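Side-chain contacts in spore coat polysaccharide biosynthesis protein SpsE (Bacillus subtilis, PDB 1VLI), which probably works as an N-acylneuraminate-9-phosphate synthase of the NeuB family in making the polysaccharide of the spore coat: residues 159-164 against 178-183; 142-145 against 149-152; 168-173 against 214-219. All blocks are in the same frame, centred on the assembly; numbering follows the deposited sequence.

In the fold
All three contacts lie in the NeuB barrel. Contact 1 is wholly buried and purely hydrocarbon and selenium: it joins strand 161-164 to the end of helix 170-181. Contact 2 is buried too, but more mixed. Leucines of helix 148-155 meet backbone carbonyls of the preceding loop, and a glutamate carries its charge out to two arginines. Contact 3 lies nearer the surface, where the start of helix 170-181 meets the end of helix 208-215. Contacts 1 and 3 therefore share one helix. Ile-145 of contact 2 packs on Ala-168 and Val-173 of contact 3, and a salt bridge from Arg-181 to Glu-218 ties 178-183 to 214-219.

Contact 1 (159-164 against 178-183)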
ATOM      1  N   ARG A 159      11.572   7.567   7.377  1.00 62.37           N
ATOM      2  CA  ARG A 159      10.662   6.801   8.171  1.00 61.95           C
ATOM      3  C   ARG A 159      10.487   5.411   7.573  1.00 62.43           C
ATOM      4  O   ARG A 159      10.837   5.162   6.396  1.00 60.18           O
ATOM      5  CB  ARG A 159       9.341   7.552   8.267  1.00 66.08           C
ATOM      6  CG  ARG A 159       9.406   8.709   9.262  1.00 71.18           C
ATOM      7  CD  ARG A 159       9.612   8.216  10.722  1.00 89.25           C
ATOM      8  NE  ARG A 159      10.052   9.276  11.634  1.00102.13           N
ATOM      9  CZ  ARG A 159      11.320   9.663  11.795  1.00105.66           C
ATOM     10  NH1 ARG A 159      12.306   9.083  11.104  1.00103.88           N
ATOM     11  NH2 ARG A 159      11.602  10.642  12.648  1.00102.17           N
ATOM     12  N   PRO A 160       9.993   4.487   8.387  1.00 60.17           N
ATOM     13  CA  PRO A 160       9.671   3.167   7.895  1.00 59.63           C
ATOM     14  C   PRO A 160       8.768   3.195   6.657  1.00 58.95           C
ATOM     15  O   PRO A 160       7.939   4.093   6.477  1.00 55.73           O
ATOM     16  CB  PRO A 160       8.961   2.534   9.088  1.00 58.99           C
ATOM     17  CG  PRO A 160       9.628   3.171  10.243  1.00 58.28           C
ATOM     18  CD  PRO A 160       9.762   4.602   9.841  1.00 58.55           C
HETATM   19  N   MSE A 161       8.932   2.186   5.811  1.00 58.92           N
HETATM   20  CA  MSE A 161       8.147   2.095   4.607  1.00 56.33           C
HETATM   21  C   MSE A 161       7.571   0.731   4.443  1.00 55.64           C
HETATM   22  O   MSE A 161       8.279  -0.269   4.632  1.00 57.48           O
HETATM   23  CB  MSE A 161       9.007   2.483   3.471  1.00 53.32           C
HETATM   24  CG  MSE A 161       9.072   3.985   3.455  1.00 57.38           C
HETATM   25 SE   MSE A 161       9.935   4.754   2.037  1.00 71.19          SE
HETATM   26  CE  MSE A 161       8.794   4.216   0.492  1.00 63.15           C
ATOM     27  N   ILE A 162       6.266   0.681   4.199  1.00 54.72           N
ATOM     28  CA  ILE A 162       5.575  -0.597   4.008  1.00 56.24           C
ATOM     29  C   ILE A 162       5.030  -0.607   2.612  1.00 57.61           C
ATOM     30  O   ILE A 162       4.234   0.283   2.275  1.00 59.61           O
ATOM     31  CB  ILE A 162       4.408  -0.736   4.981  1.00 58.32           C
ATOM     32  CG1 ILE A 162       4.866  -0.482   6.416  1.00 54.65           C
ATOM     33  CG2 ILE A 162       3.761  -2.120   4.854  1.00 47.61           C
ATOM     34  CD1 ILE A 162       3.712  -0.320   7.382  1.00 55.18           C
ATOM     35  N   PHE A 163       5.458  -1.558   1.781  1.00 55.58           N
ATOM     36  CA  PHE A 163       4.892  -1.584   0.430  1.00 53.02           C
ATOM     37  C   PHE A 163       4.229  -2.905   0.072  1.00 54.16           C
ATOM     38  O   PHE A 163       4.636  -3.960   0.534  1.00 60.18           O
ATOM     39  CB  PHE A 163       5.839  -1.023  -0.630  1.00 48.30           C
ATOM     40  CG  PHE A 163       6.992  -1.920  -0.986  1.00 58.98           C
ATOM     41  CD1 PHE A 163       6.846  -2.947  -1.956  1.00 48.63           C
ATOM     42  CD2 PHE A 163       8.246  -1.709  -0.418  1.00 52.62           C
ATOM     43  CE1 PHE A 163       7.914  -3.715  -2.330  1.00 45.11           C
ATOM     44  CE2 PHE A 163       9.335  -2.514  -0.781  1.00 58.51           C
ATOM     45  CZ  PHE A 163       9.173  -3.506  -1.752  1.00 41.97           C
ATOM     46  N   SER A 164       3.152  -2.820  -0.697  1.00 50.71           N
ATOM     47  CA  SER A 164       2.358  -3.967  -1.001  1.00 51.87           C
ATOM     48  C   SER A 164       2.723  -4.499  -2.382  1.00 52.23           C
ATOM     49  O   SER A 164       3.318  -3.796  -3.194  1.00 53.02           O
ATOM     50  CB  SER A 164       0.899  -3.580  -0.902  1.00 51.19           C
ATOM     51  OG  SER A 164       0.445  -3.773   0.435  1.00 66.77           O
ATOM     52  N   ARG A 178      15.361  -1.866  -3.972  1.00 59.66           N
ATOM     53  CA  ARG A 178      16.597  -1.174  -4.332  1.00 61.66           C
ATOM     54  C   ARG A 178      16.483   0.330  -4.350  1.00 59.26           C
ATOM     55  O   ARG A 178      17.429   1.019  -3.999  1.00 60.56           O
ATOM     56  CB  ARG A 178      17.068  -1.596  -5.725  1.00 59.61           C
ATOM     57  CG  ARG A 178      17.910  -2.843  -5.700  1.00 80.65           C
ATOM     58  CD  ARG A 178      18.704  -3.073  -6.979  1.00 99.03           C
ATOM     59  NE  ARG A 178      20.029  -2.463  -6.912  1.00111.07           N
ATOM     60  CZ  ARG A 178      21.010  -2.693  -7.776  1.00116.34           C
ATOM     61  NH1 ARG A 178      20.832  -3.532  -8.792  1.00120.53           N
ATOM     62  NH2 ARG A 178      22.181  -2.088  -7.624  1.00119.47           N
ATOM     63  N   THR A 179      15.350   0.823  -4.833  1.00 56.89           N
ATOM     64  CA  THR A 179      15.111   2.248  -4.978  1.00 57.64           C
ATOM     65  C   THR A 179      15.046   2.949  -3.608  1.00 57.35           C
ATOM     66  O   THR A 179      15.500   4.089  -3.460  1.00 58.66           O
ATOM     67  CB  THR A 179      13.773   2.451  -5.736  1.00 59.16           C
ATOM     68  OG1 THR A 179      13.870   1.905  -7.056  1.00 59.31           O
ATOM     69  CG2 THR A 179      13.504   3.895  -5.979  1.00 50.40           C
ATOM     70  N   ILE A 180      14.457   2.277  -2.621  1.00 54.78           N
ATOM     71  CA  ILE A 180      14.352   2.832  -1.268  1.00 55.18           C
ATOM     72  C   ILE A 180      15.708   2.723  -0.590  1.00 58.85           C
ATOM     73  O   ILE A 180      16.153   3.661   0.086  1.00 60.82           O
ATOM     74  CB  ILE A 180      13.271   2.095  -0.452  1.00 52.60           C
ATOM     75  CG1 ILE A 180      11.914   2.272  -1.133  1.00 41.47           C
ATOM     76  CG2 ILE A 180      13.251   2.579   1.027  1.00 58.00           C
ATOM     77  CD1 ILE A 180      10.908   1.217  -0.708  1.00 40.91           C
ATOM     78  N   ARG A 181      16.365   1.581  -0.773  1.00 57.59           N
ATOM     79  CA  ARG A 181      17.650   1.376  -0.168  1.00 59.61           C
ATOM     80  C   ARG A 181      18.668   2.366  -0.661  1.00 61.00           C
ATOM     81  O   ARG A 181      19.434   2.890   0.144  1.00 64.34           O
ATOM     82  CB  ARG A 181      18.139  -0.034  -0.384  1.00 60.00           C
ATOM     83  CG  ARG A 181      17.653  -0.938   0.669  1.00 66.64           C
ATOM     84  CD  ARG A 181      18.379  -2.217   0.705  1.00 87.98           C
ATOM     85  NE  ARG A 181      19.606  -2.172   1.495  1.00102.90           N
ATOM     86  CZ  ARG A 181      19.668  -2.363   2.808  1.00104.19           C
ATOM     87  NH1 ARG A 181      18.566  -2.591   3.520  1.00105.42           N
ATOM     88  NH2 ARG A 181      20.844  -2.315   3.414  1.00105.99           N
ATOM     89  N   ALA A 182      18.657   2.655  -1.965  1.00 58.90           N
ATOM     90  CA  ALA A 182      19.636   3.565  -2.564  1.00 57.33           C
ATOM     91  C   ALA A 182      19.628   4.961  -1.930  1.00 58.64           C
ATOM     92  O   ALA A 182      20.610   5.695  -2.056  1.00 60.16           O
ATOM     93  CB  ALA A 182      19.423   3.675  -4.075  1.00 55.23           C
ATOM     94  N   GLU A 183      18.522   5.342  -1.285  1.00 58.12           N
ATOM     95  CA  GLU A 183      18.419   6.670  -0.651  1.00 58.01           C
ATOM     96  C   GLU A 183      18.877   6.677   0.799  1.00 57.32           C
ATOM     97  O   GLU A 183      18.724   7.676   1.492  1.00 59.94           O
ATOM     98  CB  GLU A 183      16.993   7.221  -0.737  1.00 56.16           C
ATOM     99  CG  GLU A 183      16.477   7.447  -2.149  1.00 60.06           C
ATOM    100  CD  GLU A 183      17.417   8.269  -3.017  1.00 71.30           C
ATOM    101  OE1 GLU A 183      17.865   9.347  -2.561  1.00 71.03           O
ATOM    102  OE2 GLU A 183      17.702   7.844  -4.167  1.00 69.65           O
TER
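The helix turn that sets Ile-180 against Met-161, a selenomethionine here, is closed by Ala-182 N bonded to Arg-178 O at 2.9 Å. The side chains of Met-161 and Ile-180 reach toward each other, tip to tip. The bend at the last torsion of Met-161 (chi3 64°) lets both heavy atoms at its end touch the isoleucine. CE of Met-161 lies 3.9 Å from CD1 of Ile-180, and SE of Met-161 lies 4.1 Å from CG2 of Ile-180. Phe-163 meets CD1 of Ile-180, the methyl that CE of Met-161 also touches. CG of Phe-163 sits between the backbone N and the carbonyl carbon (chi1 74°), and the ring crosses Ile-180 at a slant. CD2 of Phe-163 comes within 4.0 Å of Ile-180 CD1. Strand 161-164 and helix 170-181 are the first two elements of a beta-alpha-beta unit of the barrel. Backbone bonds tie Met-161 to Gln-187 and Ala-189. Val-154 and Ala-155 close in beside Met-161 and Ile-180. With an alanine in place of Ile-180, the selenomethionine tip and the Phe-163 ring would probably lose their shared partner and gain room to turn. The contact is wholly apolar, so its hold rests on close packing and exclusion of water, not on directed bonds.

Contact 2 (142-145 against 149-152); sequences SYEI and PLLK
Leu-151 makes the close part of this contact with Ile-145. CD1 of Leu-151 sits 3.5 Å from the backbone O of Ile-145, in van der Waals contact. The other methyl of Leu-151, CD2, is looser, 4.2 Å from the O of Glu-144. CG of Leu-151 lies opposite the carbonyl carbon (chi1 -61°), which carries both methyls over to the loop. The Leu-151 side chain also touches Ala-176 and Thr-179 of helix 170-181. Ile-145 turns its own side chain away from helix 148-155, onto Phe-163 and Ala-176. The segments belong to one beta-alpha connection of the TIM barrel. After strand 138-140 the chain makes a short 3-10 segment at 142-143, with Ile-145 N bonded to Ser-142 O at 3.0 Å, and helix 148-155 then doubles back beside it. The Glu-144 side is slacker. The closest approach is CG of Glu-144, 4.3 Å from CD2 of Leu-150. The glutamate chain then folds back (chi2 67°) and takes the carboxylate away from the leucine. There OE2 forms salt bridges with Arg-316 and Arg-339, which probably offset the charge of this buried acid. Next to Leu-151, the partly exposed Lys-152 instead forms a salt bridge with Glu-353.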
ATOM      1  N   SER A 142      -0.247  -1.368  -3.755  1.00 54.11           N
ATOM      2  CA  SER A 142       0.314  -2.250  -4.777  1.00 57.17           C
ATOM      3  C   SER A 142       0.556  -1.552  -6.109  1.00 62.66           C
ATOM      4  O   SER A 142       1.602  -1.763  -6.728  1.00 64.56           O
ATOM      5  CB  SER A 142      -0.585  -3.474  -4.997  1.00 54.95           C
ATOM      6  OG  SER A 142      -0.670  -4.263  -3.818  1.00 56.46           O
ATOM      7  N   TYR A 143      -0.391  -0.717  -6.547  1.00 66.15           N
ATOM      8  CA  TYR A 143      -0.315  -0.129  -7.902  1.00 66.92           C
ATOM      9  C   TYR A 143       0.736   0.971  -8.029  1.00 64.86           C
ATOM     10  O   TYR A 143       1.134   1.319  -9.138  1.00 65.16           O
ATOM     11  CB  TYR A 143      -1.686   0.342  -8.405  1.00 70.03           C
ATOM     12  CG  TYR A 143      -2.704  -0.769  -8.454  1.00 80.16           C
ATOM     13  CD1 TYR A 143      -2.341  -2.056  -8.893  1.00 91.75           C
ATOM     14  CD2 TYR A 143      -4.026  -0.555  -8.050  1.00 92.01           C
ATOM     15  CE1 TYR A 143      -3.264  -3.107  -8.935  1.00 89.26           C
ATOM     16  CE2 TYR A 143      -4.970  -1.605  -8.091  1.00 94.61           C
ATOM     17  CZ  TYR A 143      -4.576  -2.875  -8.542  1.00 89.91           C
ATOM     18  OH  TYR A 143      -5.476  -3.915  -8.596  1.00 87.52           O
ATOM     19  N   GLU A 144       1.203   1.475  -6.891  1.00 60.10           N
ATOM     20  CA  GLU A 144       2.359   2.359  -6.842  1.00 56.40           C
ATOM     21  C   GLU A 144       3.679   1.635  -6.601  1.00 54.66           C
ATOM     22  O   GLU A 144       4.685   2.277  -6.281  1.00 53.77           O
ATOM     23  CB  GLU A 144       2.172   3.424  -5.754  1.00 57.98           C
ATOM     24  CG  GLU A 144       1.254   4.574  -6.147  1.00 56.01           C
ATOM     25  CD  GLU A 144      -0.188   4.152  -6.335  1.00 57.30           C
ATOM     26  OE1 GLU A 144      -0.728   3.521  -5.411  1.00 58.86           O
ATOM     27  OE2 GLU A 144      -0.788   4.467  -7.391  1.00 53.85           O
ATOM     28  N   ILE A 145       3.710   0.310  -6.733  1.00 53.44           N
ATOM     29  CA  ILE A 145       4.976  -0.400  -6.545  1.00 52.37           C
ATOM     30  C   ILE A 145       6.073   0.077  -7.506  1.00 53.60           C
ATOM     31  O   ILE A 145       7.262  -0.070  -7.222  1.00 58.63           O
ATOM     32  CB  ILE A 145       4.804  -1.924  -6.637  1.00 52.89           C
ATOM     33  CG1 ILE A 145       6.021  -2.610  -6.051  1.00 45.14           C
ATOM     34  CG2 ILE A 145       4.521  -2.419  -8.117  1.00 52.90           C
ATOM     35  CD1 ILE A 145       5.773  -4.106  -5.793  1.00 54.72           C
ATOM     36  N   PRO A 149       9.870   7.501  -8.674  1.00 55.37           N
ATOM     37  CA  PRO A 149      10.085   8.864  -8.146  1.00 56.73           C
ATOM     38  C   PRO A 149       9.398   9.062  -6.782  1.00 58.73           C
ATOM     39  O   PRO A 149       9.995   9.649  -5.873  1.00 60.94           O
ATOM     40  CB  PRO A 149       9.513   9.762  -9.245  1.00 55.09           C
ATOM     41  CG  PRO A 149       9.611   8.884 -10.530  1.00 55.41           C
ATOM     42  CD  PRO A 149       9.222   7.536 -10.003  1.00 56.76           C
ATOM     43  N   LEU A 150       8.189   8.521  -6.621  1.00 57.23           N
ATOM     44  CA  LEU A 150       7.534   8.536  -5.321  1.00 55.41           C
ATOM     45  C   LEU A 150       8.297   7.734  -4.275  1.00 57.09           C
ATOM     46  O   LEU A 150       8.454   8.199  -3.142  1.00 63.83           O
ATOM     47  CB  LEU A 150       6.086   8.051  -5.404  1.00 51.77           C
ATOM     48  CG  LEU A 150       5.367   7.902  -4.050  1.00 60.57           C
ATOM     49  CD1 LEU A 150       5.162   9.297  -3.301  1.00 47.10           C
ATOM     50  CD2 LEU A 150       4.068   7.148  -4.189  1.00 55.41           C
ATOM     51  N   LEU A 151       8.780   6.541  -4.625  1.00 56.90           N
ATOM     52  CA  LEU A 151       9.479   5.729  -3.631  1.00 54.66           C
ATOM     53  C   LEU A 151      10.740   6.440  -3.151  1.00 54.72           C
ATOM     54  O   LEU A 151      11.092   6.348  -1.997  1.00 56.84           O
ATOM     55  CB  LEU A 151       9.810   4.315  -4.166  1.00 52.07           C
ATOM     56  CG  LEU A 151       8.618   3.441  -4.562  1.00 59.20           C
ATOM     57  CD1 LEU A 151       9.100   2.148  -5.227  1.00 49.16           C
ATOM     58  CD2 LEU A 151       7.662   3.124  -3.379  1.00 57.42           C
ATOM     59  N   LYS A 152      11.422   7.129  -4.061  1.00 57.96           N
ATOM     60  CA  LYS A 152      12.650   7.863  -3.785  1.00 59.68           C
ATOM     61  C   LYS A 152      12.333   9.055  -2.883  1.00 60.15           C
ATOM     62  O   LYS A 152      13.064   9.367  -1.951  1.00 63.10           O
ATOM     63  CB  LYS A 152      13.205   8.343  -5.122  1.00 57.73           C
ATOM     64  CG  LYS A 152      14.669   8.713  -5.159  1.00 65.13           C
ATOM     65  CD  LYS A 152      15.014   9.396  -6.498  1.00 67.00           C
ATOM     66  CE  LYS A 152      16.534   9.536  -6.731  1.00 87.32           C
ATOM     67  NZ  LYS A 152      16.988   9.048  -8.088  1.00 88.96           N
TER

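Contact 3 (168-173 against 214-219); sequences AEISDV and AAFPEA
Phe-216 pushes one corner of its ring into the groove between Ile-170 and Val-173, which are about one helical turn apart. CE2 of Phe-216 makes the closest approaches. It lies 3.5 Å from CG1 of Val-173 and 3.7 Å from CD1 of Ile-170. The next ring atom, CZ, also meets Val-173, at 3.7 Å from its CG1. Both aliphatic groups meet the ring obliquely. CG1 of Ile-170 is turned opposite its backbone N (chi1 -168°), and its CD1 slides along past the ring. The same methyl then reaches the small bump of Ala-215, 4.3 Å from its CB. Ile-190 of strand 188-193 touches both Val-173 and Phe-216, and Trp-177 meets the ring as well. The contact thus joins the start of helix 170-181 to the end of helix 208-215 and the turn just after it, in the barrel's outer layer. Behind the groove, the helix start is held by Glu-169 N, bonded to Asp-172 OD2 at 2.8 Å and nearly straight (170°), one half of a capping box. OD1 of Asp-172 pairs with Arg-311. Across the contact only apolar groups meet, so the contact itself probably rests on the fit of ring into groove and not on directed bonds.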
ATOM      1  N   ALA A 168       2.474  -8.425  -8.526  1.00 61.87           N
ATOM      2  CA  ALA A 168       3.857  -8.071  -8.826  1.00 60.75           C
ATOM      3  C   ALA A 168       4.621  -9.338  -9.112  1.00 61.79           C
ATOM      4  O   ALA A 168       4.235 -10.410  -8.664  1.00 63.29           O
ATOM      5  CB  ALA A 168       4.495  -7.337  -7.654  1.00 58.17           C
ATOM      6  N   GLU A 169       5.701  -9.213  -9.867  1.00 59.76           N
ATOM      7  CA  GLU A 169       6.655 -10.288  -9.967  1.00 59.07           C
ATOM      8  C   GLU A 169       7.880  -9.898  -9.164  1.00 59.07           C
ATOM      9  O   GLU A 169       7.948  -8.786  -8.614  1.00 59.80           O
ATOM     10  CB  GLU A 169       6.963 -10.556 -11.419  1.00 59.80           C
ATOM     11  CG  GLU A 169       5.696 -10.961 -12.131  1.00 66.78           C
ATOM     12  CD  GLU A 169       5.972 -11.814 -13.330  1.00 81.26           C
ATOM     13  OE1 GLU A 169       6.730 -11.375 -14.217  1.00 88.84           O
ATOM     14  OE2 GLU A 169       5.427 -12.926 -13.373  1.00 85.49           O
ATOM     15  N   ILE A 170       8.832 -10.815  -9.068  1.00 58.16           N
ATOM     16  CA  ILE A 170       9.976 -10.643  -8.174  1.00 60.17           C
ATOM     17  C   ILE A 170      10.849  -9.413  -8.534  1.00 61.02           C
ATOM     18  O   ILE A 170      11.366  -8.701  -7.654  1.00 61.54           O
ATOM     19  CB  ILE A 170      10.746 -11.997  -8.009  1.00 62.15           C
ATOM     20  CG1 ILE A 170      11.769 -11.952  -6.874  1.00 65.62           C
ATOM     21  CG2 ILE A 170      11.379 -12.482  -9.321  1.00 63.38           C
ATOM     22  CD1 ILE A 170      11.176 -11.985  -5.513  1.00 50.89           C
ATOM     23  N   SER A 171      10.935  -9.121  -9.824  1.00 59.27           N
ATOM     24  CA  SER A 171      11.727  -8.012 -10.286  1.00 59.37           C
ATOM     25  C   SER A 171      11.127  -6.665  -9.890  1.00 57.11           C
ATOM     26  O   SER A 171      11.870  -5.731  -9.608  1.00 54.81           O
ATOM     27  CB  SER A 171      11.913  -8.109 -11.792  1.00 58.14           C
ATOM     28  OG  SER A 171      10.669  -8.401 -12.384  1.00 65.99           O
ATOM     29  N   ASP A 172       9.799  -6.560  -9.845  1.00 56.73           N
ATOM     30  CA  ASP A 172       9.145  -5.316  -9.351  1.00 56.94           C
ATOM     31  C   ASP A 172       9.421  -5.112  -7.865  1.00 57.87           C
ATOM     32  O   ASP A 172       9.639  -3.965  -7.384  1.00 57.81           O
ATOM     33  CB  ASP A 172       7.624  -5.370  -9.555  1.00 57.36           C
ATOM     34  CG  ASP A 172       7.224  -5.870 -10.948  1.00 57.88           C
ATOM     35  OD1 ASP A 172       7.726  -5.315 -11.937  1.00 55.71           O
ATOM     36  OD2 ASP A 172       6.415  -6.804 -11.141  1.00 63.12           O
ATOM     37  N   VAL A 173       9.406  -6.226  -7.132  1.00 53.99           N
ATOM     38  CA  VAL A 173       9.611  -6.177  -5.696  1.00 53.33           C
ATOM     39  C   VAL A 173      11.055  -5.717  -5.460  1.00 57.39           C
ATOM     40  O   VAL A 173      11.330  -4.784  -4.667  1.00 57.26           O
ATOM     41  CB  VAL A 173       9.282  -7.514  -5.068  1.00 51.00           C
ATOM     42  CG1 VAL A 173       9.600  -7.535  -3.632  1.00 41.75           C
ATOM     43  CG2 VAL A 173       7.821  -7.800  -5.213  1.00 48.72           C
ATOM     44  N   ALA A 214      13.480 -15.165   2.247  1.00 55.39           N
ATOM     45  CA  ALA A 214      14.794 -15.608   1.847  1.00 52.97           C
ATOM     46  C   ALA A 214      15.333 -14.690   0.771  1.00 53.82           C
ATOM     47  O   ALA A 214      16.491 -14.296   0.829  1.00 56.76           O
ATOM     48  CB  ALA A 214      14.764 -17.076   1.392  1.00 57.25           C
ATOM     49  N   ALA A 215      14.489 -14.284  -0.175  1.00 55.71           N
ATOM     50  CA  ALA A 215      14.950 -13.421  -1.289  1.00 56.78           C
ATOM     51  C   ALA A 215      15.411 -12.028  -0.866  1.00 56.64           C
ATOM     52  O   ALA A 215      16.310 -11.474  -1.502  1.00 54.60           O
ATOM     53  CB  ALA A 215      13.891 -13.330  -2.433  1.00 56.67           C
ATOM     54  N   PHE A 216      14.789 -11.470   0.188  1.00 57.95           N
ATOM     55  CA  PHE A 216      15.124 -10.148   0.742  1.00 56.04           C
ATOM     56  C   PHE A 216      15.376 -10.239   2.243  1.00 58.29           C
ATOM     57  O   PHE A 216      14.564  -9.742   3.041  1.00 55.29           O
ATOM     58  CB  PHE A 216      13.965  -9.163   0.490  1.00 56.20           C
ATOM     59  CG  PHE A 216      13.620  -9.016  -0.958  1.00 55.04           C
ATOM     60  CD1 PHE A 216      14.364  -8.167  -1.783  1.00 56.78           C
ATOM     61  CD2 PHE A 216      12.577  -9.753  -1.517  1.00 53.90           C
ATOM     62  CE1 PHE A 216      14.084  -8.056  -3.146  1.00 56.59           C
ATOM     63  CE2 PHE A 216      12.281  -9.640  -2.886  1.00 45.95           C
ATOM     64  CZ  PHE A 216      13.052  -8.802  -3.694  1.00 56.31           C
ATOM     65  N   PRO A 217      16.499 -10.822   2.652  1.00 57.34           N
ATOM     66  CA  PRO A 217      16.666 -11.180   4.041  1.00 59.77           C
ATOM     67  C   PRO A 217      16.879  -9.962   4.938  1.00 60.91           C
ATOM     68  O   PRO A 217      16.881 -10.102   6.154  1.00 64.25           O
ATOM     69  CB  PRO A 217      17.895 -12.116   4.019  1.00 56.37           C
ATOM     70  CG  PRO A 217      18.720 -11.578   2.941  1.00 58.08           C
ATOM     71  CD  PRO A 217      17.721 -11.093   1.882  1.00 58.34           C
ATOM     72  N   GLU A 218      17.029  -8.775   4.363  1.00 63.68           N
ATOM     73  CA  GLU A 218      17.049  -7.556   5.192  1.00 66.06           C
ATOM     74  C   GLU A 218      15.704  -6.815   5.242  1.00 66.93           C
ATOM     75  O   GLU A 218      15.586  -5.779   5.904  1.00 70.23           O
ATOM     76  CB  GLU A 218      18.148  -6.594   4.732  1.00 64.97           C
ATOM     77  CG  GLU A 218      19.538  -6.924   5.260  1.00 74.58           C
ATOM     78  CD  GLU A 218      20.607  -6.118   4.546  1.00 90.28           C
ATOM     79  OE1 GLU A 218      20.860  -4.949   4.950  1.00 88.03           O
ATOM     80  OE2 GLU A 218      21.179  -6.647   3.557  1.00 94.37           O
ATOM     81  N   ALA A 219      14.707  -7.308   4.508  1.00 64.04           N
ATOM     82  CA  ALA A 219      13.366  -6.746   4.563  1.00 59.02           C
ATOM     83  C   ALA A 219      12.608  -7.551   5.606  1.00 58.74           C
ATOM     84  O   ALA A 219      13.002  -8.702   5.907  1.00 57.18           O
ATOM     85  CB  ALA A 219      12.703  -6.842   3.232  1.00 56.79           C
TER